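Local coordinates for uncharacterized Thioredoxin-like protein (Aeropyrum pernix, PDB 3HA9), which is of unknown function but has a thioredoxin-like fold and probably acts as a thiol-disulfide oxidoreductase or antioxidant protein, at residues A18-T23 / I30-V35; I41-A46 / P50-M55; V71-F76 / E99-F104; D132-M137 / V143-T148. All blocks are in the same frame, centred on the assembly; numbering follows the deposited sequence. Where two conformers were deposited one is given.

Interaction 1: residues A18-T23 / I30-V35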
loop_
_atom_site.group_PDB
_atom_site.type_symbol
_atom_site.label_atom_id
_atom_site.label_comp_id
_atom_site.label_asym_id
_atom_site.label_seq_id
_atom_site.Cartn_x
_atom_site.Cartn_y
_atom_site.Cartn_z
ATOM N N ALA A 18 14.189 -2.894 8.440
ATOM C CA ALA A 18 12.756 -3.211 8.249
ATOM C C ALA A 18 11.982 -2.081 7.585
ATOM O O ALA A 18 10.851 -2.281 7.105
ATOM C CB ALA A 18 12.108 -3.569 9.610
ATOM N N SER A 19 12.599 -0.898 7.563
ATOM C CA SER A 19 11.965 0.307 7.047
ATOM C C SER A 19 11.834 0.265 5.524
ATOM O O SER A 19 12.527 -0.494 4.838
ATOM C CB SER A 19 12.742 1.558 7.495
ATOM O OG SER A 19 13.945 1.720 6.752
ATOM N N PHE A 20 10.926 1.072 5.001
ATOM C CA PHE A 20 10.709 1.115 3.566
ATOM C C PHE A 20 10.649 2.540 3.039
ATOM O O PHE A 20 10.520 3.497 3.804
ATOM C CB PHE A 20 9.429 0.365 3.204
ATOM C CG PHE A 20 8.176 0.983 3.768
ATOM C CD1 PHE A 20 7.379 1.809 2.981
ATOM C CD2 PHE A 20 7.786 0.728 5.085
ATOM C CE1 PHE A 20 6.213 2.380 3.500
ATOM C CE2 PHE A 20 6.628 1.298 5.606
ATOM C CZ PHE A 20 5.843 2.123 4.811
ATOM N N SER A 21 10.758 2.667 1.721
ATOM C CA SER A 21 10.502 3.932 1.046
ATOM C C SER A 21 9.614 3.680 -0.175
ATOM O O SER A 21 9.520 2.549 -0.668
ATOM C CB SER A 21 11.812 4.641 0.684
ATOM O OG SER A 21 12.170 4.414 -0.670
ATOM N N LEU A 22 8.929 4.724 -0.628
ATOM C CA LEU A 22 7.977 4.611 -1.720
ATOM C C LEU A 22 8.328 5.654 -2.771
ATOM O O LEU A 22 8.770 6.736 -2.419
ATOM C CB LEU A 22 6.567 4.900 -1.205
ATOM C CG LEU A 22 6.098 4.195 0.072
ATOM C CD1 LEU A 22 5.216 5.123 0.893
ATOM C CD2 LEU A 22 5.361 2.938 -0.284
ATOM N N THR A 23 8.132 5.319 -4.046
ATOM C CA THR A 23 8.286 6.275 -5.152
ATOM C C THR A 23 6.903 6.677 -5.647
ATOM O O THR A 23 6.162 5.823 -6.156
ATOM C CB THR A 23 9.052 5.663 -6.357
ATOM O OG1 THR A 23 8.340 4.521 -6.864
ATOM C CG2 THR A 23 10.461 5.252 -5.967
ATOM N N ILE A 30 9.320 9.005 -0.894
ATOM C CA ILE A 30 8.820 9.320 0.450
ATOM C C ILE A 30 8.904 8.131 1.409
ATOM O O ILE A 30 9.140 6.990 0.990
ATOM C CB ILE A 30 7.356 9.845 0.437
ATOM C CG1 ILE A 30 6.392 8.782 -0.133
ATOM C CG2 ILE A 30 7.265 11.181 -0.297
ATOM C CD1 ILE A 30 4.929 8.980 0.268
ATOM N N SER A 31 8.707 8.412 2.694
ATOM C CA SER A 31 8.609 7.378 3.720
ATOM C C SER A 31 7.448 7.714 4.650
ATOM O O SER A 31 6.695 8.651 4.382
ATOM C CB SER A 31 9.928 7.250 4.496
ATOM O OG SER A 31 10.176 8.396 5.300
ATOM N N LEU A 32 7.304 6.962 5.735
ATOM C CA LEU A 32 6.210 7.183 6.687
ATOM C C LEU A 32 6.175 8.593 7.286
ATOM O O LEU A 32 5.091 9.145 7.513
ATOM C CB LEU A 32 6.248 6.137 7.802
ATOM C CG LEU A 32 5.599 4.783 7.515
ATOM C CD1 LEU A 32 5.937 3.824 8.644
ATOM C CD2 LEU A 32 4.087 4.925 7.355
ATOM N N ASN A 33 7.359 9.160 7.538
ATOM C CA ASN A 33 7.504 10.536 8.041
ATOM C C ASN A 33 6.772 11.570 7.197
ATOM O O ASN A 33 6.273 12.566 7.720
ATOM C CB ASN A 33 8.980 10.941 8.099
ATOM C CG ASN A 33 9.763 10.157 9.116
ATOM O OD1 ASN A 33 10.009 10.634 10.229
ATOM N ND2 ASN A 33 10.168 8.943 8.748
ATOM N N ASN A 34 6.729 11.332 5.888
ATOM C CA ASN A 34 6.084 12.244 4.953
ATOM C C ASN A 34 4.568 12.048 4.859
ATOM O O ASN A 34 3.879 12.826 4.185
ATOM C CB ASN A 34 6.726 12.125 3.563
ATOM N N VAL A 35 4.046 11.026 5.539
ATOM C CA VAL A 35 2.613 10.705 5.469
ATOM C C VAL A 35 1.874 11.307 6.665
ATOM O O VAL A 35 2.328 11.189 7.801
ATOM C CB VAL A 35 2.371 9.175 5.376
ATOM C CG1 VAL A 35 0.885 8.863 5.192
ATOM C CG2 VAL A 35 3.172 8.580 4.227
HETATM O O HOH W 1 8.943 4.773 6.567
#
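Phe-20 and Leu-32 meet with their side chains crossing at about a right angle. The far end of the phenyl ring does the touching: its CZ lies 3.8 Å from Leu-32 CG, while its CE2 sits 4.0 Å from Leu-32 CD1, so the branched end of the leucine rests obliquely against one corner of the ring. With chi1 at 64°, Phe-20 CG is held between the backbone N and the carbonyl carbon, which swings the ring across to Leu-32. Leu-22 CG then lies at the edge of the same ring, in its plane.

A water joins the two backbones beside this pair. It takes the N-H of Leu-32, whose N is 2.9 Å from the water oxygen, and gives a weak bond to Phe-20 O.

Further along, the chain forms a small antiparallel beta ladder in which Leu-22 and Ile-30 make a hydrogen-bonded pair. This two-stranded sheet is separate from the central one of the thioredoxin-like fold and packs against one face of it, with Leu-22 on Ile-72 and both Phe-20 and Leu-32 on Met-137. Leu-22 N binds Ile-30 O at 2.8 Å and Ile-30 N binds Leu-22 O at 2.8 Å, both nearly straight. On the side of the ladder shared by the two residues, Leu-22 CD1 meets Ile-30 CD1 at 3.9 Å, the two chains passing at a slant. Ser-21 CA adds a C-H contact to Ile-30 O at 3.3 Å, and from Leu-32 the chain winds into the short 3-10 turn 32-34.

Interaction 2: residues I41-A46 / P50-M55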
loop_
_atom_site.group_PDB
_atom_site.type_symbol
_atom_site.label_atom_id
_atom_site.label_comp_id
_atom_site.label_asym_id
_atom_site.label_seq_id
_atom_site.Cartn_x
_atom_site.Cartn_y
_atom_site.Cartn_z
ATOM N N ILE A 41 -2.706 3.221 5.347
ATOM C CA ILE A 41 -3.147 2.044 4.611
ATOM C C ILE A 41 -2.395 1.927 3.283
ATOM O O ILE A 41 -2.528 2.799 2.424
ATOM C CB ILE A 41 -4.693 2.077 4.357
ATOM C CG1 ILE A 41 -5.449 2.221 5.692
ATOM C CG2 ILE A 41 -5.117 0.844 3.528
ATOM C CD1 ILE A 41 -6.970 2.205 5.568
ATOM N N LEU A 42 -1.599 0.861 3.132
ATOM C CA LEU A 42 -0.951 0.563 1.860
ATOM C C LEU A 42 -1.891 -0.336 1.075
ATOM O O LEU A 42 -2.239 -1.420 1.531
ATOM C CB LEU A 42 0.408 -0.134 2.063
ATOM C CG LEU A 42 1.415 0.555 2.982
ATOM C CD1 LEU A 42 2.766 -0.189 2.900
ATOM C CD2 LEU A 42 1.598 2.007 2.580
ATOM N N TRP A 43 -2.345 0.133 -0.082
ATOM C CA TRP A 43 -3.274 -0.651 -0.872
ATOM C C TRP A 43 -2.574 -1.070 -2.163
ATOM O O TRP A 43 -2.345 -0.230 -3.037
ATOM C CB TRP A 43 -4.515 0.183 -1.188
ATOM C CG TRP A 43 -5.507 -0.566 -2.044
ATOM C CD1 TRP A 43 -5.716 -1.917 -2.069
ATOM C CD2 TRP A 43 -6.403 0.000 -2.992
ATOM N NE1 TRP A 43 -6.689 -2.229 -2.986
ATOM C CE2 TRP A 43 -7.130 -1.068 -3.568
ATOM C CE3 TRP A 43 -6.650 1.310 -3.435
ATOM C CZ2 TRP A 43 -8.109 -0.870 -4.563
ATOM C CZ3 TRP A 43 -7.642 1.511 -4.435
ATOM C CH2 TRP A 43 -8.360 0.419 -4.974
ATOM N N PHE A 44 -2.240 -2.365 -2.258
ATOM C CA PHE A 44 -1.550 -2.907 -3.442
ATOM C C PHE A 44 -2.606 -3.323 -4.435
ATOM O O PHE A 44 -3.469 -4.134 -4.109
ATOM C CB PHE A 44 -0.692 -4.107 -3.039
ATOM C CG PHE A 44 0.494 -3.729 -2.194
ATOM C CD1 PHE A 44 1.732 -3.492 -2.806
ATOM C CD2 PHE A 44 0.371 -3.560 -0.800
ATOM C CE1 PHE A 44 2.844 -3.122 -2.043
ATOM C CE2 PHE A 44 1.483 -3.185 -0.020
ATOM C CZ PHE A 44 2.697 -2.960 -0.628
ATOM N N MET A 45 -2.550 -2.739 -5.632
ATOM C CA MET A 45 -3.659 -2.882 -6.586
ATOM C C MET A 45 -3.187 -2.805 -8.035
ATOM O O MET A 45 -1.990 -2.678 -8.299
ATOM C CB MET A 45 -4.786 -1.872 -6.273
ATOM C CG MET A 45 -4.344 -0.403 -6.041
ATOM S SD MET A 45 -3.700 0.475 -7.493
ATOM C CE MET A 45 -5.220 0.739 -8.382
ATOM N N ALA A 46 -4.138 -2.921 -8.957
ATOM C CA ALA A 46 -3.893 -2.765 -10.398
ATOM C C ALA A 46 -5.151 -2.170 -10.979
ATOM O O ALA A 46 -6.257 -2.430 -10.471
ATOM C CB ALA A 46 -3.587 -4.132 -11.044
ATOM N N PRO A 50 -10.588 -6.614 -10.964
ATOM C CA PRO A 50 -12.036 -6.548 -10.820
ATOM C C PRO A 50 -12.508 -6.106 -9.438
ATOM O O PRO A 50 -13.403 -5.247 -9.345
ATOM C CB PRO A 50 -12.485 -7.982 -11.128
ATOM C CG PRO A 50 -11.456 -8.476 -12.106
ATOM C CD PRO A 50 -10.157 -7.865 -11.623
ATOM N N SER A 51 -11.911 -6.674 -8.389
ATOM C CA SER A 51 -12.323 -6.419 -7.004
ATOM C C SER A 51 -11.945 -5.017 -6.508
ATOM O O SER A 51 -12.509 -4.504 -5.541
ATOM C CB SER A 51 -11.762 -7.496 -6.068
ATOM O OG SER A 51 -10.340 -7.393 -5.973
ATOM N N CYS A 52 -11.005 -4.397 -7.191
ATOM C CA CYS A 52 -10.438 -3.149 -6.697
ATOM C C CYS A 52 -11.416 -1.985 -6.752
ATOM O O CYS A 52 -11.282 -1.035 -5.990
ATOM C CB CYS A 52 -9.140 -2.815 -7.431
ATOM S SG CYS A 52 -7.793 -3.939 -6.984
ATOM N N VAL A 53 -12.395 -2.055 -7.656
ATOM C CA VAL A 53 -13.439 -1.032 -7.704
ATOM C C VAL A 53 -14.216 -0.999 -6.380
ATOM O O VAL A 53 -14.476 0.092 -5.822
ATOM C CB VAL A 53 -14.380 -1.222 -8.931
ATOM C CG1 VAL A 53 -15.533 -0.224 -8.898
ATOM C CG2 VAL A 53 -13.570 -1.058 -10.235
ATOM N N TYR A 54 -14.604 -2.180 -5.892
ATOM C CA TYR A 54 -15.281 -2.258 -4.597
ATOM C C TYR A 54 -14.341 -1.813 -3.461
ATOM O O TYR A 54 -14.755 -1.079 -2.555
ATOM C CB TYR A 54 -15.851 -3.666 -4.323
ATOM C CG TYR A 54 -16.386 -3.795 -2.916
ATOM C CD1 TYR A 54 -17.521 -3.084 -2.520
ATOM C CD2 TYR A 54 -15.738 -4.593 -1.962
ATOM C CE1 TYR A 54 -18.006 -3.169 -1.219
ATOM C CE2 TYR A 54 -16.220 -4.686 -0.662
ATOM C CZ TYR A 54 -17.357 -3.974 -0.298
ATOM O OH TYR A 54 -17.854 -4.048 0.986
ATOM N N MET A 55 -13.083 -2.267 -3.483
ATOM C CA MET A 55 -12.141 -1.804 -2.444
ATOM C C MET A 55 -12.003 -0.279 -2.448
ATOM O O MET A 55 -11.922 0.346 -1.393
ATOM C CB MET A 55 -10.748 -2.472 -2.574
ATOM C CG MET A 55 -9.804 -2.155 -1.392
ATOM S SD MET A 55 -10.429 -2.524 0.286
ATOM C CE MET A 55 -10.658 -4.251 0.102
#
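Trp-43 points its indole from the strand toward the start of the helix, where Cys-52 and Met-55 receive it. From CB the ring is carried outward with CG anti to the backbone N (chi1 178°). At CD1, the near end of the five-membered ring, Ile-134 of the neighbouring strand packs alongside. NE1 comes next: it gives its hydrogen to Asp-132 OD1, and it also lies 3.5 Å from Met-55 CG. That methylene stands 3.3 Å above the indole plane, and Met-55 SD lies 5.3 Å from the centroid of the five-membered ring on a line 22° off the normal, a rather distant Met-aromatic contact. Met-45 CG covers the opposite face, so two methionines sandwich the indole.

The disulfide between Cys-49 and Cys-52, at the beginning of helix 52-65, is consistent with a thioredoxin-type CxxC motif, inside the beta-alpha-beta unit that runs on to strand 69-75. The six-membered ring reaches Cys-52 edge first: CZ2 touches Cys-52 CB at 3.6 Å, and at the tip Trp-43 CH2 meets Cys-52 O at 3.4 Å, near the ring plane. Beside it, Cys-52 SG rests 3.7 Å from Met-45 CB.

Interaction 3: residues V71-F76 / E99-F104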
loop_
_atom_site.group_PDB
_atom_site.type_symbol
_atom_site.label_atom_id
_atom_site.label_comp_id
_atom_site.label_asym_id
_atom_site.label_seq_id
_atom_site.Cartn_x
_atom_site.Cartn_y
_atom_site.Cartn_z
ATOM N N VAL A 71 -4.495 6.897 2.898
ATOM C CA VAL A 71 -4.405 5.799 1.928
ATOM C C VAL A 71 -3.266 6.046 0.938
ATOM O O VAL A 71 -3.141 7.146 0.346
ATOM C CB VAL A 71 -5.749 5.602 1.150
ATOM C CG1 VAL A 71 -5.575 4.600 -0.016
ATOM C CG2 VAL A 71 -6.861 5.170 2.114
ATOM N N ILE A 72 -2.427 5.031 0.765
ATOM C CA ILE A 72 -1.405 5.059 -0.274
ATOM C C ILE A 72 -1.776 3.985 -1.309
ATOM O O ILE A 72 -1.746 2.793 -0.990
ATOM C CB ILE A 72 0.013 4.838 0.291
ATOM C CG1 ILE A 72 0.281 5.846 1.441
ATOM C CG2 ILE A 72 1.041 4.922 -0.832
ATOM C CD1 ILE A 72 1.661 5.771 2.087
ATOM N N ALA A 73 -2.172 4.419 -2.513
ATOM C CA ALA A 73 -2.533 3.498 -3.597
ATOM C C ALA A 73 -1.267 3.091 -4.306
ATOM O O ALA A 73 -0.556 3.943 -4.831
ATOM C CB ALA A 73 -3.519 4.144 -4.576
ATOM N N ILE A 74 -0.975 1.787 -4.304
ATOM C CA ILE A 74 0.295 1.283 -4.841
ATOM C C ILE A 74 -0.045 0.397 -6.023
ATOM O O ILE A 74 -0.497 -0.727 -5.828
ATOM C CB ILE A 74 1.114 0.471 -3.810
ATOM C CG1 ILE A 74 1.475 1.338 -2.612
ATOM C CG2 ILE A 74 2.404 -0.089 -4.489
ATOM C CD1 ILE A 74 2.099 0.575 -1.406
ATOM N N ASP A 75 0.174 0.903 -7.236
ATOM C CA ASP A 75 -0.103 0.105 -8.427
ATOM C C ASP A 75 1.193 -0.603 -8.739
ATOM O O ASP A 75 2.185 0.048 -9.094
ATOM C CB ASP A 75 -0.536 1.012 -9.596
ATOM C CG ASP A 75 -0.958 0.227 -10.840
ATOM O OD1 ASP A 75 -0.548 -0.938 -11.001
ATOM O OD2 ASP A 75 -1.717 0.793 -11.666
ATOM N N PHE A 76 1.193 -1.930 -8.591
ATOM C CA PHE A 76 2.406 -2.700 -8.830
ATOM C C PHE A 76 2.377 -3.403 -10.175
ATOM O O PHE A 76 3.261 -4.223 -10.473
ATOM C CB PHE A 76 2.705 -3.673 -7.654
ATOM C CG PHE A 76 1.729 -4.826 -7.508
ATOM C CD1 PHE A 76 1.978 -6.063 -8.121
ATOM C CD2 PHE A 76 0.612 -4.696 -6.691
ATOM C CE1 PHE A 76 1.113 -7.150 -7.936
ATOM C CE2 PHE A 76 -0.264 -5.770 -6.497
ATOM C CZ PHE A 76 -0.003 -7.003 -7.118
ATOM N N GLU A 99 -1.327 6.836 -16.838
ATOM C CA GLU A 99 -2.644 7.371 -17.223
ATOM C C GLU A 99 -3.800 6.473 -16.760
ATOM O O GLU A 99 -4.806 6.962 -16.259
ATOM C CB GLU A 99 -2.715 7.600 -18.750
ATOM C CG GLU A 99 -4.104 8.012 -19.265
ATOM C CD GLU A 99 -4.228 8.105 -20.799
ATOM O OE1 GLU A 99 -3.238 7.857 -21.542
ATOM O OE2 GLU A 99 -5.337 8.456 -21.274
ATOM N N MET A 100 -3.666 5.172 -16.968
ATOM C CA MET A 100 -4.694 4.209 -16.552
ATOM C C MET A 100 -4.877 4.213 -15.047
ATOM O O MET A 100 -6.009 4.114 -14.559
ATOM C CB MET A 100 -4.306 2.803 -17.009
ATOM C CG MET A 100 -4.422 2.604 -18.513
ATOM S SD MET A 100 -3.715 1.030 -19.119
ATOM C CE MET A 100 -4.658 -0.107 -18.076
ATOM N N PHE A 101 -3.757 4.292 -14.324
ATOM C CA PHE A 101 -3.756 4.303 -12.868
ATOM C C PHE A 101 -4.479 5.557 -12.384
ATOM O O PHE A 101 -5.386 5.467 -11.553
ATOM C CB PHE A 101 -2.298 4.249 -12.384
ATOM C CG PHE A 101 -2.107 4.273 -10.869
ATOM C CD1 PHE A 101 -3.091 3.849 -9.979
ATOM C CD2 PHE A 101 -0.876 4.655 -10.365
ATOM C CE1 PHE A 101 -2.863 3.864 -8.568
ATOM C CE2 PHE A 101 -0.618 4.683 -8.979
ATOM C CZ PHE A 101 -1.609 4.273 -8.076
ATOM N N ARG A 102 -4.112 6.714 -12.944
ATOM C CA ARG A 102 -4.772 7.984 -12.602
ATOM C C ARG A 102 -6.258 7.963 -12.866
ATOM O O ARG A 102 -7.042 8.440 -12.036
ATOM C CB ARG A 102 -4.142 9.147 -13.373
ATOM C CG ARG A 102 -2.771 9.526 -12.862
ATOM C CD ARG A 102 -2.216 10.738 -13.624
ATOM N NE ARG A 102 -0.774 10.940 -13.433
ATOM C CZ ARG A 102 -0.206 11.495 -12.364
ATOM N NH1 ARG A 102 -0.934 11.913 -11.336
ATOM N NH2 ARG A 102 1.109 11.658 -12.325
ATOM N N LYS A 103 -6.634 7.402 -14.015
ATOM C CA LYS A 103 -8.029 7.352 -14.413
ATOM C C LYS A 103 -8.854 6.486 -13.461
ATOM O O LYS A 103 -9.980 6.832 -13.131
ATOM C CB LYS A 103 -8.157 6.848 -15.861
ATOM C CG LYS A 103 -9.585 6.784 -16.399
ATOM C CD LYS A 103 -10.211 8.155 -16.432
ATOM C CE LYS A 103 -11.350 8.247 -17.420
ATOM N NZ LYS A 103 -11.542 9.662 -17.794
ATOM N N PHE A 104 -8.277 5.368 -13.036
ATOM C CA PHE A 104 -8.942 4.479 -12.086
ATOM C C PHE A 104 -9.194 5.218 -10.785
ATOM O O PHE A 104 -10.321 5.210 -10.239
ATOM C CB PHE A 104 -8.113 3.201 -11.847
ATOM C CG PHE A 104 -8.675 2.322 -10.785
ATOM C CD1 PHE A 104 -9.605 1.340 -11.100
ATOM C CD2 PHE A 104 -8.308 2.500 -9.444
ATOM C CE1 PHE A 104 -10.160 0.531 -10.088
ATOM C CE2 PHE A 104 -8.859 1.699 -8.434
ATOM C CZ PHE A 104 -9.784 0.711 -8.762
#
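Asp-75 OD1 accepts a hydrogen bond from the N of Trp-77, just beyond the strand, while OD2 rests against Phe-101, 3.6 Å from its CB. The CB of the aspartate lies over the ring. It stands 3.5 Å from the centroid of the Phe-101 ring and only 3° off its normal, a CH-pi contact over the centre of the face. The planes of carboxylate and ring are 88° apart, so the acid stands upright on the phenyl and does not stack on it. Phe-101 gets there because a chi1 of 179° extends its side chain away from the helix backbone and sends the ring straight to the strand. Its leading atom, CZ, comes edge-on to Ala-73 O at 3.4 Å, close to the ring plane, and lies 4.0 Å from Ala-73 CB.

In the thioredoxin-like fold this is helix 98-108 lying on one face of the central sheet. Phe-101 also touches Met-45 on strand 39-45 and Met-115 and Met-117 on strand 114-117, so one ring spans three neighbouring strands.

Asp-75 OD2 also lies close to Asp-96 OD2, and two like charges so near each other, one of them on a buried residue, would probably raise the cost of ionising both.

Interaction 4: residues D132-M137 / V143-T148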
loop_
_atom_site.group_PDB
_atom_site.type_symbol
_atom_site.label_atom_id
_atom_site.label_comp_id
_atom_site.label_asym_id
_atom_site.label_seq_id
_atom_site.Cartn_x
_atom_site.Cartn_y
_atom_site.Cartn_z
ATOM N N ASP A 132 -5.236 -7.124 -4.933
ATOM C CA ASP A 132 -6.125 -6.294 -4.113
ATOM C C ASP A 132 -5.790 -6.634 -2.670
ATOM O O ASP A 132 -6.494 -7.397 -1.999
ATOM C CB ASP A 132 -7.604 -6.544 -4.463
ATOM C CG ASP A 132 -8.563 -5.559 -3.789
ATOM O OD1 ASP A 132 -8.123 -4.751 -2.947
ATOM O OD2 ASP A 132 -9.795 -5.629 -4.065
ATOM N N TYR A 133 -4.699 -6.052 -2.190
ATOM C CA TYR A 133 -4.108 -6.475 -0.925
ATOM C C TYR A 133 -3.869 -5.253 -0.077
ATOM O O TYR A 133 -3.407 -4.235 -0.571
ATOM C CB TYR A 133 -2.780 -7.218 -1.204
ATOM C CG TYR A 133 -2.129 -7.860 0.016
ATOM C CD1 TYR A 133 -2.479 -9.153 0.418
ATOM C CD2 TYR A 133 -1.141 -7.179 0.742
ATOM C CE1 TYR A 133 -1.876 -9.739 1.523
ATOM C CE2 TYR A 133 -0.538 -7.757 1.874
ATOM C CZ TYR A 133 -0.911 -9.040 2.242
ATOM O OH TYR A 133 -0.337 -9.624 3.343
ATOM N N ILE A 134 -4.176 -5.370 1.212
ATOM C CA ILE A 134 -4.189 -4.237 2.130
ATOM C C ILE A 134 -3.189 -4.487 3.258
ATOM O O ILE A 134 -3.166 -5.579 3.834
ATOM C CB ILE A 134 -5.629 -4.069 2.720
ATOM C CG1 ILE A 134 -6.592 -3.497 1.662
ATOM C CG2 ILE A 134 -5.630 -3.237 4.018
ATOM C CD1 ILE A 134 -6.406 -2.007 1.389
ATOM N N VAL A 135 -2.325 -3.510 3.527
ATOM C CA VAL A 135 -1.526 -3.488 4.771
ATOM C C VAL A 135 -1.902 -2.239 5.571
ATOM O O VAL A 135 -1.791 -1.116 5.066
ATOM C CB VAL A 135 -0.009 -3.472 4.479
ATOM C CG1 VAL A 135 0.805 -3.498 5.796
ATOM C CG2 VAL A 135 0.364 -4.659 3.614
ATOM N N ILE A 136 -2.337 -2.426 6.816
ATOM C CA ILE A 136 -2.635 -1.281 7.690
ATOM C C ILE A 136 -1.580 -1.206 8.786
ATOM O O ILE A 136 -1.330 -2.208 9.461
ATOM C CB ILE A 136 -4.031 -1.383 8.324
ATOM C CG1 ILE A 136 -5.086 -1.542 7.228
ATOM C CG2 ILE A 136 -4.317 -0.138 9.193
ATOM C CD1 ILE A 136 -6.492 -1.839 7.753
ATOM N N MET A 137 -0.953 -0.035 8.920
ATOM C CA MET A 137 0.108 0.195 9.909
ATOM C C MET A 137 -0.188 1.453 10.726
ATOM O O MET A 137 -0.864 2.360 10.249
ATOM C CB MET A 137 1.455 0.410 9.207
ATOM C CG MET A 137 2.245 -0.844 8.884
ATOM S SD MET A 137 3.655 -0.496 7.755
ATOM C CE MET A 137 3.546 1.181 7.646
ATOM N N VAL A 143 1.999 -3.525 12.457
ATOM C CA VAL A 143 1.041 -3.962 11.436
ATOM C C VAL A 143 -0.243 -4.388 12.115
ATOM O O VAL A 143 -0.258 -5.338 12.908
ATOM C CB VAL A 143 1.595 -5.101 10.552
ATOM C CG1 VAL A 143 0.529 -5.558 9.524
ATOM C CG2 VAL A 143 2.888 -4.659 9.857
ATOM N N LEU A 144 -1.323 -3.672 11.793
ATOM C CA LEU A 144 -2.628 -3.893 12.399
ATOM C C LEU A 144 -3.466 -4.897 11.609
ATOM O O LEU A 144 -4.395 -5.513 12.147
ATOM C CB LEU A 144 -3.354 -2.558 12.534
ATOM C CG LEU A 144 -3.104 -1.661 13.753
ATOM C CD1 LEU A 144 -1.798 -1.937 14.516
ATOM C CD2 LEU A 144 -3.272 -0.153 13.404
ATOM N N TYR A 145 -3.139 -5.035 10.327
ATOM C CA TYR A 145 -3.754 -6.011 9.429
ATOM C C TYR A 145 -2.931 -6.088 8.141
ATOM O O TYR A 145 -2.436 -5.060 7.658
ATOM C CB TYR A 145 -5.197 -5.601 9.071
ATOM C CG TYR A 145 -5.829 -6.503 8.044
ATOM C CD1 TYR A 145 -6.486 -7.672 8.425
ATOM C CD2 TYR A 145 -5.752 -6.197 6.678
ATOM C CE1 TYR A 145 -7.061 -8.512 7.472
ATOM C CE2 TYR A 145 -6.312 -7.025 5.734
ATOM C CZ TYR A 145 -6.963 -8.182 6.130
ATOM O OH TYR A 145 -7.518 -8.997 5.166
ATOM N N ALA A 146 -2.783 -7.288 7.590
ATOM C CA ALA A 146 -2.343 -7.428 6.197
ATOM C C ALA A 146 -3.054 -8.620 5.590
ATOM O O ALA A 146 -3.025 -9.716 6.148
ATOM C CB ALA A 146 -0.850 -7.598 6.104
ATOM N N GLY A 147 -3.701 -8.411 4.452
ATOM C CA GLY A 147 -4.413 -9.501 3.818
ATOM C C GLY A 147 -5.098 -9.115 2.531
ATOM O O GLY A 147 -5.259 -7.930 2.223
ATOM N N THR A 148 -5.505 -10.130 1.779
ATOM C CA THR A 148 -6.225 -9.912 0.529
ATOM C C THR A 148 -7.697 -9.601 0.801
ATOM O O THR A 148 -8.328 -10.219 1.667
ATOM C CB THR A 148 -6.099 -11.128 -0.418
ATOM O OG1 THR A 148 -4.728 -11.293 -0.792
ATOM C CG2 THR A 148 -6.896 -10.905 -1.677
#
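Backbone hydrogen bonds zip the Ile-134/Gly-147 and Ile-136/Tyr-145 pairs into an antiparallel hairpin, the strand axes 176° apart. Ile-134 N and Gly-147 O lie 3.0 Å apart, and the return bond runs from Gly-147 N to Ile-134 O. Ile-136 N binds Tyr-145 O at 2.8 Å. Ile-136 O is gripped twice, by Leu-144 N at 2.8 Å and weakly by Tyr-145 N: a classic beta bulge, with both residues facing Ile-136 and the register slipping by one before Met-137 meets Val-143.

Aromatic contacts centre on Tyr-133. A chi1 of -173° turns its ring over the partner strand, across the backbone of Gly-147, with CE1 3.4 Å from Gly-147 CA and Gly-147 O above one face. Thr-148 OG1 comes to the ring edge, in plane, 3.3 Å from Tyr-133 CD1; that hydroxyl also bonds to Ser-130 OG. The Tyr-133 hydroxyl end reaches Ala-146 CB at 3.5 Å.

Apolar contacts fall on both faces of the hairpin. With Tyr-133 lie Val-135, whose CG2 is 4.0 Å from Ala-146 CB, and Met-137 against Val-143. On the other face the Ile-134 and Tyr-145 side chains cross at about a right angle, with Ile-134 CG2 against Tyr-145 CD2, and Ile-136 CD1 touches Tyr-145 CB, beneath helix 152-161.

At the start of the segment, Asp-132 OD2 is hydrogen-bonded to Ser-51 OG beside the Cys-49/Cys-52 disulfide. The main-chain bonds attach 143-148 as the outermost strand of the sheet within this chain, beside 133-138; at the bulge one carbonyl, Ile-136 O, serves two N-H groups, and the Tyr-133 ring shields the backbone at Gly-147.

Overall arrangement
Along the chain the four contacts follow in series, each closing before the next opens. Interactions 2, 3 and 4 share the five-stranded mixed sheet: strand 39-45 runs between 69-75 and 133-138, so interaction 2 sits in the middle, about 9 Å from interaction 3 and 11 Å from interaction 4, centre to centre. Interactions 3 and 4, with centres about 17 Å apart, do not touch. Interaction 1 stands apart on its own two-stranded sheet, its centre about 16 to 20 Å from theirs, yet packs on them through Ile-72, Leu-42 and Met-137. The CxxC disulfide is thus set against the central strand, with Asp-132 and Phe-104 reaching it from interactions 4 and 3.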